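Local coordinates for protein cystalysin (Treponema denticola, PDB 1C7N) that belongs to the class I and II aminotransferase family of pyridoxal-5'-phosphate proteins and holds that cofactor in its large domain, at residues V116-P121 against P125-I130; D308-N313 against I330-L335; A341-M346 against E356-G361. One frame throughout, in Å; residues are numbered along the deposited sequence.

Interaction 1: residues V116-P121 against P125-I130; sequences VIIITP and PFFMAI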
loop_
_atom_site.group_PDB
_atom_site.type_symbol
_atom_site.label_atom_id
_atom_site.label_comp_id
_atom_site.label_asym_id
_atom_site.label_seq_id
_atom_site.Cartn_x
_atom_site.Cartn_y
_atom_site.Cartn_z
ATOM N N VAL A 116 14.171 -4.772 -21.518
ATOM C CA VAL A 116 13.067 -3.819 -21.428
ATOM C C VAL A 116 13.606 -2.488 -21.943
ATOM O O VAL A 116 14.622 -1.989 -21.456
ATOM C CB VAL A 116 12.575 -3.627 -19.979
ATOM C CG1 VAL A 116 11.533 -2.511 -19.933
ATOM C CG2 VAL A 116 11.974 -4.920 -19.462
ATOM N N ILE A 117 12.923 -1.922 -22.931
ATOM C CA ILE A 117 13.350 -0.666 -23.531
ATOM C C ILE A 117 12.783 0.573 -22.851
ATOM O O ILE A 117 11.576 0.674 -22.611
ATOM C CB ILE A 117 12.975 -0.622 -25.024
ATOM C CG1 ILE A 117 13.720 -1.733 -25.773
ATOM C CG2 ILE A 117 13.315 0.742 -25.614
ATOM C CD1 ILE A 117 13.234 -1.945 -27.188
ATOM N N ILE A 118 13.679 1.506 -22.539
ATOM C CA ILE A 118 13.319 2.774 -21.916
ATOM C C ILE A 118 14.018 3.892 -22.688
ATOM O O ILE A 118 15.109 3.701 -23.235
ATOM C CB ILE A 118 13.771 2.852 -20.441
ATOM C CG1 ILE A 118 15.280 2.611 -20.342
ATOM C CG2 ILE A 118 12.974 1.857 -19.593
ATOM C CD1 ILE A 118 15.864 2.975 -18.999
ATOM N N ILE A 119 13.375 5.052 -22.738
ATOM C CA ILE A 119 13.922 6.210 -23.427
ATOM C C ILE A 119 14.573 7.092 -22.361
ATOM O O ILE A 119 13.903 7.595 -21.457
ATOM C CB ILE A 119 12.799 6.951 -24.188
ATOM C CG1 ILE A 119 12.216 6.007 -25.250
ATOM C CG2 ILE A 119 13.334 8.214 -24.829
ATOM C CD1 ILE A 119 11.072 6.582 -26.051
ATOM N N THR A 120 15.890 7.258 -22.477
ATOM C CA THR A 120 16.685 8.003 -21.505
ATOM C C THR A 120 17.252 9.340 -21.988
ATOM O O THR A 120 17.349 9.584 -23.187
ATOM C CB THR A 120 17.862 7.137 -21.044
ATOM O OG1 THR A 120 18.712 6.874 -22.164
ATOM C CG2 THR A 120 17.359 5.803 -20.490
ATOM N N PRO A 121 17.637 10.228 -21.049
ATOM C CA PRO A 121 17.549 10.033 -19.595
ATOM C C PRO A 121 16.091 9.997 -19.161
ATOM O O PRO A 121 15.214 10.443 -19.900
ATOM C CB PRO A 121 18.298 11.242 -19.043
ATOM C CG PRO A 121 18.007 12.300 -20.068
ATOM C CD PRO A 121 18.228 11.539 -21.358
ATOM N N PRO A 125 13.531 5.536 -11.147
ATOM C CA PRO A 125 12.978 4.250 -10.701
ATOM C C PRO A 125 12.768 3.263 -11.854
ATOM O O PRO A 125 12.619 2.058 -11.629
ATOM C CB PRO A 125 11.667 4.654 -10.036
ATOM C CG PRO A 125 12.014 5.979 -9.444
ATOM C CD PRO A 125 12.765 6.656 -10.572
ATOM N N PHE A 126 12.739 3.772 -13.085
ATOM C CA PHE A 126 12.573 2.906 -14.251
ATOM C C PHE A 126 13.759 1.955 -14.321
ATOM O O PHE A 126 13.593 0.755 -14.533
ATOM C CB PHE A 126 12.520 3.720 -15.550
ATOM C CG PHE A 126 11.148 4.234 -15.903
ATOM C CD1 PHE A 126 10.923 4.831 -17.140
ATOM C CD2 PHE A 126 10.089 4.123 -15.009
ATOM C CE1 PHE A 126 9.663 5.311 -17.483
ATOM C CE2 PHE A 126 8.824 4.601 -15.343
ATOM C CZ PHE A 126 8.612 5.196 -16.582
ATOM N N PHE A 127 14.959 2.502 -14.149
ATOM C CA PHE A 127 16.175 1.698 -14.189
ATOM C C PHE A 127 16.111 0.611 -13.123
ATOM O O PHE A 127 16.402 -0.555 -13.382
ATOM C CB PHE A 127 17.411 2.567 -13.929
ATOM C CG PHE A 127 17.680 3.592 -14.994
ATOM C CD1 PHE A 127 16.857 4.704 -15.137
ATOM C CD2 PHE A 127 18.773 3.456 -15.842
ATOM C CE1 PHE A 127 17.119 5.670 -16.108
ATOM C CE2 PHE A 127 19.047 4.414 -16.818
ATOM C CZ PHE A 127 18.218 5.525 -16.950
ATOM N N MET A 128 15.729 1.019 -11.919
ATOM C CA MET A 128 15.639 0.116 -10.783
ATOM C C MET A 128 14.661 -1.035 -11.007
ATOM O O MET A 128 14.992 -2.193 -10.753
ATOM C CB MET A 128 15.237 0.910 -9.536
ATOM C CG MET A 128 16.183 2.064 -9.210
ATOM S SD MET A 128 15.535 3.177 -7.943
ATOM C CE MET A 128 15.509 2.089 -6.520
ATOM N N ALA A 129 13.462 -0.717 -11.486
ATOM C CA ALA A 129 12.436 -1.730 -11.721
ATOM C C ALA A 129 12.928 -2.846 -12.631
ATOM O O ALA A 129 12.485 -3.994 -12.525
ATOM C CB ALA A 129 11.201 -1.082 -12.326
ATOM N N ILE A 130 13.847 -2.499 -13.525
ATOM C CA ILE A 130 14.383 -3.455 -14.474
ATOM C C ILE A 130 15.564 -4.275 -13.953
ATOM O O ILE A 130 15.431 -5.478 -13.736
ATOM C CB ILE A 130 14.786 -2.740 -15.786
ATOM C CG1 ILE A 130 13.549 -2.074 -16.399
ATOM C CG2 ILE A 130 15.403 -3.738 -16.767
ATOM C CD1 ILE A 130 13.847 -1.137 -17.553
#

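Interaction 2: residues D308-N313 against I330-L335; sequences DFFEVN and IDFRAL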
loop_
_atom_site.group_PDB
_atom_site.type_symbol
_atom_site.label_atom_id
_atom_site.label_comp_id
_atom_site.label_asym_id
_atom_site.label_seq_id
_atom_site.Cartn_x
_atom_site.Cartn_y
_atom_site.Cartn_z
ATOM N N ASP A 308 13.694 33.422 -17.116
ATOM C CA ASP A 308 14.085 34.825 -17.084
ATOM C C ASP A 308 15.302 35.082 -16.206
ATOM O O ASP A 308 16.181 35.869 -16.563
ATOM C CB ASP A 308 12.914 35.685 -16.604
ATOM C CG ASP A 308 13.286 37.146 -16.466
ATOM O OD1 ASP A 308 13.617 37.575 -15.339
ATOM O OD2 ASP A 308 13.264 37.860 -17.492
ATOM N N PHE A 309 15.354 34.419 -15.055
ATOM C CA PHE A 309 16.463 34.600 -14.134
ATOM C C PHE A 309 17.813 34.364 -14.796
ATOM O O PHE A 309 18.736 35.157 -14.631
ATOM C CB PHE A 309 16.330 33.666 -12.936
ATOM C CG PHE A 309 17.544 33.645 -12.063
ATOM C CD1 PHE A 309 17.809 34.696 -11.195
ATOM C CD2 PHE A 309 18.455 32.596 -12.147
ATOM C CE1 PHE A 309 18.967 34.705 -10.422
ATOM C CE2 PHE A 309 19.613 32.593 -11.380
ATOM C CZ PHE A 309 19.870 33.652 -10.515
ATOM N N PHE A 310 17.939 33.272 -15.541
ATOM C CA PHE A 310 19.209 32.988 -16.193
ATOM C C PHE A 310 19.494 33.893 -17.394
ATOM O O PHE A 310 20.647 34.238 -17.647
ATOM C CB PHE A 310 19.286 31.516 -16.596
ATOM C CG PHE A 310 19.275 30.570 -15.422
ATOM C CD1 PHE A 310 18.119 29.877 -15.077
ATOM C CD2 PHE A 310 20.416 30.397 -14.641
ATOM C CE1 PHE A 310 18.103 29.025 -13.968
ATOM C CE2 PHE A 310 20.407 29.548 -13.532
ATOM C CZ PHE A 310 19.249 28.863 -13.198
ATOM N N GLU A 311 18.459 34.285 -18.129
ATOM C CA GLU A 311 18.667 35.171 -19.273
ATOM C C GLU A 311 19.202 36.512 -18.774
ATOM O O GLU A 311 20.003 37.164 -19.440
ATOM C CB GLU A 311 17.356 35.416 -20.028
ATOM C CG GLU A 311 16.695 34.172 -20.570
ATOM C CD GLU A 311 15.406 34.481 -21.305
ATOM O OE1 GLU A 311 14.693 35.415 -20.881
ATOM O OE2 GLU A 311 15.099 33.784 -22.293
ATOM N N VAL A 312 18.758 36.913 -17.590
ATOM C CA VAL A 312 19.171 38.186 -17.006
ATOM C C VAL A 312 20.466 38.172 -16.191
ATOM O O VAL A 312 21.251 39.124 -16.249
ATOM C CB VAL A 312 18.049 38.754 -16.096
ATOM C CG1 VAL A 312 18.564 39.950 -15.314
ATOM C CG2 VAL A 312 16.838 39.145 -16.939
ATOM N N ASN A 313 20.698 37.099 -15.442
ATOM C CA ASN A 313 21.870 37.022 -14.576
ATOM C C ASN A 313 23.021 36.121 -15.010
ATOM O O ASN A 313 24.185 36.464 -14.805
ATOM C CB ASN A 313 21.416 36.613 -13.173
ATOM C CG ASN A 313 20.428 37.597 -12.577
ATOM O OD1 ASN A 313 20.802 38.688 -12.151
ATOM N ND2 ASN A 313 19.155 37.219 -12.553
ATOM N N ILE A 330 17.102 22.273 -16.330
ATOM C CA ILE A 330 18.060 23.362 -16.484
ATOM C C ILE A 330 19.429 22.870 -16.933
ATOM O O ILE A 330 20.039 22.017 -16.293
ATOM C CB ILE A 330 18.225 24.140 -15.167
ATOM C CG1 ILE A 330 16.850 24.553 -14.632
ATOM C CG2 ILE A 330 19.066 25.391 -15.406
ATOM C CD1 ILE A 330 16.883 25.120 -13.243
ATOM N N ASP A 331 19.912 23.443 -18.029
ATOM C CA ASP A 331 21.201 23.083 -18.608
ATOM C C ASP A 331 22.348 23.923 -18.041
ATOM O O ASP A 331 22.527 25.079 -18.421
ATOM C CB ASP A 331 21.114 23.250 -20.127
ATOM C CG ASP A 331 22.410 22.923 -20.836
ATOM O OD1 ASP A 331 23.380 22.497 -20.174
ATOM O OD2 ASP A 331 22.448 23.092 -22.071
ATOM N N PHE A 332 23.123 23.332 -17.133
ATOM C CA PHE A 332 24.257 24.019 -16.510
ATOM C C PHE A 332 25.594 23.641 -17.145
ATOM O O PHE A 332 26.649 24.016 -16.639
ATOM C CB PHE A 332 24.351 23.683 -15.015
ATOM C CG PHE A 332 23.406 24.461 -14.137
ATOM C CD1 PHE A 332 22.087 24.054 -13.972
ATOM C CD2 PHE A 332 23.855 25.583 -13.433
ATOM C CE1 PHE A 332 21.227 24.749 -13.113
ATOM C CE2 PHE A 332 23.005 26.283 -12.574
ATOM C CZ PHE A 332 21.688 25.864 -12.414
ATOM N N ARG A 333 25.553 22.898 -18.240
ATOM C CA ARG A 333 26.776 22.448 -18.898
ATOM C C ARG A 333 27.825 23.529 -19.171
ATOM O O ARG A 333 29.023 23.241 -19.179
ATOM C CB ARG A 333 26.431 21.716 -20.202
ATOM C CG ARG A 333 25.912 20.303 -19.983
ATOM C CD ARG A 333 25.531 19.629 -21.287
ATOM N NE ARG A 333 24.400 20.295 -21.923
ATOM C CZ ARG A 333 23.884 19.931 -23.092
ATOM N NH1 ARG A 333 24.401 18.907 -23.756
ATOM N NH2 ARG A 333 22.844 20.581 -23.589
ATOM N N ALA A 334 27.389 24.768 -19.376
ATOM C CA ALA A 334 28.330 25.855 -19.658
ATOM C C ALA A 334 29.205 26.210 -18.458
ATOM O O ALA A 334 30.180 26.954 -18.591
ATOM C CB ALA A 334 27.578 27.092 -20.138
ATOM N N LEU A 335 28.854 25.690 -17.286
ATOM C CA LEU A 335 29.641 25.952 -16.087
ATOM C C LEU A 335 30.923 25.131 -16.119
ATOM O O LEU A 335 31.858 25.399 -15.366
ATOM C CB LEU A 335 28.852 25.596 -14.822
ATOM C CG LEU A 335 27.782 26.576 -14.339
ATOM C CD1 LEU A 335 27.202 26.078 -13.031
ATOM C CD2 LEU A 335 28.396 27.949 -14.144
#

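Interaction 3: residues A341-M346 against E356-G361; sequences AMEEFM and EGYIFG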
loop_
_atom_site.group_PDB
_atom_site.type_symbol
_atom_site.label_atom_id
_atom_site.label_comp_id
_atom_site.label_asym_id
_atom_site.label_seq_id
_atom_site.Cartn_x
_atom_site.Cartn_y
_atom_site.Cartn_z
ATOM N N ALA A 341 30.919 17.711 -8.849
ATOM C CA ALA A 341 31.261 19.060 -8.417
ATOM C C ALA A 341 30.008 19.941 -8.385
ATOM O O ALA A 341 29.845 20.764 -7.482
ATOM C CB ALA A 341 32.313 19.670 -9.361
ATOM N N MET A 342 29.138 19.772 -9.378
ATOM C CA MET A 342 27.904 20.551 -9.462
ATOM C C MET A 342 27.053 20.296 -8.229
ATOM O O MET A 342 26.612 21.227 -7.552
ATOM C CB MET A 342 27.103 20.166 -10.713
ATOM C CG MET A 342 27.699 20.661 -12.027
ATOM S SD MET A 342 26.744 20.101 -13.462
ATOM C CE MET A 342 25.190 20.977 -13.155
ATOM N N GLU A 343 26.836 19.016 -7.952
ATOM C CA GLU A 343 26.046 18.566 -6.817
ATOM C C GLU A 343 26.569 19.175 -5.521
ATOM O O GLU A 343 25.805 19.684 -4.704
ATOM C CB GLU A 343 26.111 17.043 -6.754
ATOM C CG GLU A 343 25.353 16.401 -5.619
ATOM C CD GLU A 343 25.377 14.899 -5.738
ATOM O OE1 GLU A 343 26.479 14.316 -5.659
ATOM O OE2 GLU A 343 24.302 14.301 -5.929
ATOM N N GLU A 344 27.882 19.107 -5.346
ATOM C CA GLU A 344 28.545 19.644 -4.169
ATOM C C GLU A 344 28.284 21.140 -4.054
ATOM O O GLU A 344 27.966 21.648 -2.979
ATOM C CB GLU A 344 30.049 19.382 -4.278
ATOM C CG GLU A 344 30.908 20.044 -3.214
ATOM C CD GLU A 344 30.569 19.592 -1.809
ATOM O OE1 GLU A 344 30.299 18.387 -1.613
ATOM O OE2 GLU A 344 30.591 20.445 -0.894
ATOM N N PHE A 345 28.427 21.838 -5.175
ATOM C CA PHE A 345 28.222 23.281 -5.218
ATOM C C PHE A 345 26.787 23.677 -4.892
ATOM O O PHE A 345 26.554 24.572 -4.084
ATOM C CB PHE A 345 28.584 23.820 -6.605
ATOM C CG PHE A 345 28.326 25.288 -6.773
ATOM C CD1 PHE A 345 29.184 26.227 -6.214
ATOM C CD2 PHE A 345 27.214 25.734 -7.487
ATOM C CE1 PHE A 345 28.944 27.587 -6.361
ATOM C CE2 PHE A 345 26.963 27.094 -7.640
ATOM C CZ PHE A 345 27.831 28.023 -7.074
ATOM N N MET A 346 25.829 23.023 -5.532
ATOM C CA MET A 346 24.427 23.350 -5.302
ATOM C C MET A 346 24.020 23.154 -3.848
ATOM O O MET A 346 23.385 24.024 -3.251
ATOM C CB MET A 346 23.526 22.504 -6.206
ATOM C CG MET A 346 23.720 22.751 -7.697
ATOM S SD MET A 346 23.532 24.484 -8.159
ATOM C CE MET A 346 24.234 24.458 -9.804
ATOM N N GLU A 356 19.595 16.302 -8.987
ATOM C CA GLU A 356 20.747 16.353 -9.882
ATOM C C GLU A 356 20.488 15.585 -11.165
ATOM O O GLU A 356 20.064 14.432 -11.142
ATOM C CB GLU A 356 22.001 15.833 -9.171
ATOM C CG GLU A 356 22.334 16.602 -7.888
ATOM C CD GLU A 356 22.763 18.044 -8.134
ATOM O OE1 GLU A 356 22.440 18.910 -7.298
ATOM O OE2 GLU A 356 23.432 18.317 -9.149
ATOM N N GLY A 357 20.753 16.246 -12.290
ATOM C CA GLY A 357 20.515 15.651 -13.590
ATOM C C GLY A 357 21.050 14.257 -13.827
ATOM O O GLY A 357 20.367 13.431 -14.437
ATOM N N TYR A 358 22.253 13.974 -13.335
ATOM C CA TYR A 358 22.870 12.670 -13.562
ATOM C C TYR A 358 22.123 11.458 -13.014
ATOM O O TYR A 358 22.323 10.340 -13.495
ATOM C CB TYR A 358 24.316 12.670 -13.036
ATOM C CG TYR A 358 24.471 12.529 -11.536
ATOM C CD1 TYR A 358 24.638 11.275 -10.952
ATOM C CD2 TYR A 358 24.472 13.647 -10.703
ATOM C CE1 TYR A 358 24.807 11.135 -9.576
ATOM C CE2 TYR A 358 24.636 13.523 -9.324
ATOM C CZ TYR A 358 24.806 12.261 -8.768
ATOM O OH TYR A 358 24.999 12.118 -7.414
ATOM N N ILE A 359 21.258 11.658 -12.025
ATOM C CA ILE A 359 20.535 10.523 -11.462
ATOM C C ILE A 359 19.520 9.941 -12.442
ATOM O O ILE A 359 19.023 8.832 -12.239
ATOM C CB ILE A 359 19.813 10.896 -10.145
ATOM C CG1 ILE A 359 18.606 11.795 -10.429
ATOM C CG2 ILE A 359 20.788 11.586 -9.209
ATOM C CD1 ILE A 359 17.809 12.153 -9.183
ATOM N N PHE A 360 19.231 10.682 -13.510
ATOM C CA PHE A 360 18.279 10.232 -14.522
ATOM C C PHE A 360 18.960 9.528 -15.689
ATOM O O PHE A 360 18.310 9.165 -16.664
ATOM C CB PHE A 360 17.473 11.419 -15.054
ATOM C CG PHE A 360 16.678 12.119 -14.000
ATOM C CD1 PHE A 360 17.170 13.263 -13.379
ATOM C CD2 PHE A 360 15.456 11.598 -13.584
ATOM C CE1 PHE A 360 16.459 13.876 -12.354
ATOM C CE2 PHE A 360 14.738 12.201 -12.560
ATOM C CZ PHE A 360 15.238 13.341 -11.941
ATOM N N GLY A 361 20.270 9.340 -15.580
ATOM C CA GLY A 361 21.020 8.690 -16.640
ATOM C C GLY A 361 22.176 9.582 -17.040
ATOM O O GLY A 361 22.184 10.771 -16.722
#

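Interaction 1: residues V116-P121 against P125-I130
Ile118 and Val116 point their side chains at Phe126, Phe127 and Ile130 inside a beta-alpha-beta unit, where strand 115-118 leads into helix 125-131 and the chain then returns to the sheet as strand 136-139. The axes of residues 116-118 and 125-130 run nearly antiparallel, at 174°, and approach to 10.0 Å; no hydrogen bond links the two segments, and the contact is wholly apolar. Ile118 can be followed outward from CB, where the chain forks. On its short branch, Ile118 CG2 lies 3.7 Å from Ile130 CD1. More loosely, Ile118 CG2 approaches Phe126 CD1 at 4.4 Å. The long branch leaves through CG1, which is wedged between the backbone N and the carbonyl carbon (chi1 56°), and extends to CD1. That methyl sits over the face of the Phe127 ring, 4.0 Å from its centroid and only 9° off the normal, a CH-pi contact. Phe127 starts away from the strand, but its ring swings back far enough for CZ to come within 3.7 Å of Thr120 CG2, while the hydroxyl of Thr120 is hydrogen-bonded to Glu141. Leu169 of the adjacent strand 165-171 touches both Ile118 and Phe126, and the side chain of Phe126 comes about 5 Å from the bound pyridoxal-5'-phosphate. At the other end of the contact, Ile130 CD1 rests 3.6 Å from Val116 CG1.

Interaction 2: residues D308-N313 against I330-L335
The last turns of helix 289-313 keep their backbone well clear of residues 330-335, the nearest pair of CA atoms, Phe310 and Ile330, being 9.7 Å apart, and side chains alone span the gap. Phe310 makes the whole contact from the helix. Its ring reaches out with CG anti to the carbonyl carbon (chi1 -64°), and two neighbouring ring atoms do most of the touching: CE1 lies 4.0 Å from Ile330 CG2, and Phe310 CZ is 3.9 Å from Phe332 CZ. The two phenyl planes stand at 85°, with centroids 5.7 Å apart, and meet obliquely through their CZ atoms. Within the helix, Phe309 CD2 lies over the centre of one face of the Phe310 ring. At the end of the strand, Asp331 holds the turn into the 3-10 segment together with Arg333. Asp331 OD1 accepts from Arg333 N at 2.9 Å, an Asx turn, and the guanidinium closes back side-on, with Arg333 NE on OD1 and Arg333 NH2 on OD2 of the same carboxylate. OD1 is thus gripped from opposite faces of its plane. The contact packs the end of helix 289-313 on an outer strand of the three-stranded antiparallel sheet, probably in the small domain of a fold type I protein; Ile317 touches all three residues, Leu386 of helix 376-393 meets Phe310, strand 367-371 runs beside Ile330, and Met342 and Met346 of helix 339-350 meet Phe332.

Interaction 3: residues A341-M346 against E356-G361
Helix 339-350 meets the short 3-10 turn that follows edge strand 355-356 of the small three-stranded antiparallel sheet, and Glu343 and Tyr358 supply the one hydrogen bond between them. Tyr358 OH donates to Glu343 OE2 over 2.7 Å, arriving on the syn side of the carboxylate and 29° out of its plane. Glu343 reaches the phenol with CG anti to the backbone N (chi1 179°) and an extended chain beyond; its carboxylate comes to the ring at the edge, the two planes 76° apart. The other oxygen, OE1, forms a salt bridge with Lys340, whose NZ also makes a weak bond to Tyr358 OH. Carboxylate, phenol and ammonium therefore form a small polar cluster, in which the lysine would be expected to stabilise the negative charge.

Glu356 packs alongside Glu343, its chain bent at chi2 and laid against the helix. Its CG lies 3.8 Å from Glu343 CG, and Glu356 OE2 comes to 3.5 Å from Glu343 CA. On the next turn Met346 CB is 3.9 Å from Glu356 OE1. The buried carboxylate of Glu356 also lies close to that of Glu368, so one of the two acids may well be protonated. Helices packed around a small antiparallel sheet and its connections are typical of the small domain of fold type I pyridoxal-phosphate proteins, to which this contact probably belongs.

In the fold
Along the chain interaction 1 comes first, then 2, then 3, each closing before the next opens. Interaction 1 belongs to the seven-stranded sheet of the large domain, whereas interactions 2 and 3 share the three-stranded sheet 327-331, 367-371 and 355-356 with its covering helices. The centres of interactions 2 and 3 are about 15 Å apart, and the two meet where Phe332 packs on Met342 and Met346. Interaction 1 is about 29 Å from interaction 2, centre to centre, without touching it. With about 19 Å between centres, it reaches interaction 3 through Pro121 and Phe127 packing on the carbonyl O of Phe360. The 356-361 turn thus links the small sheet's surroundings to the loop and helix after strand 115-118.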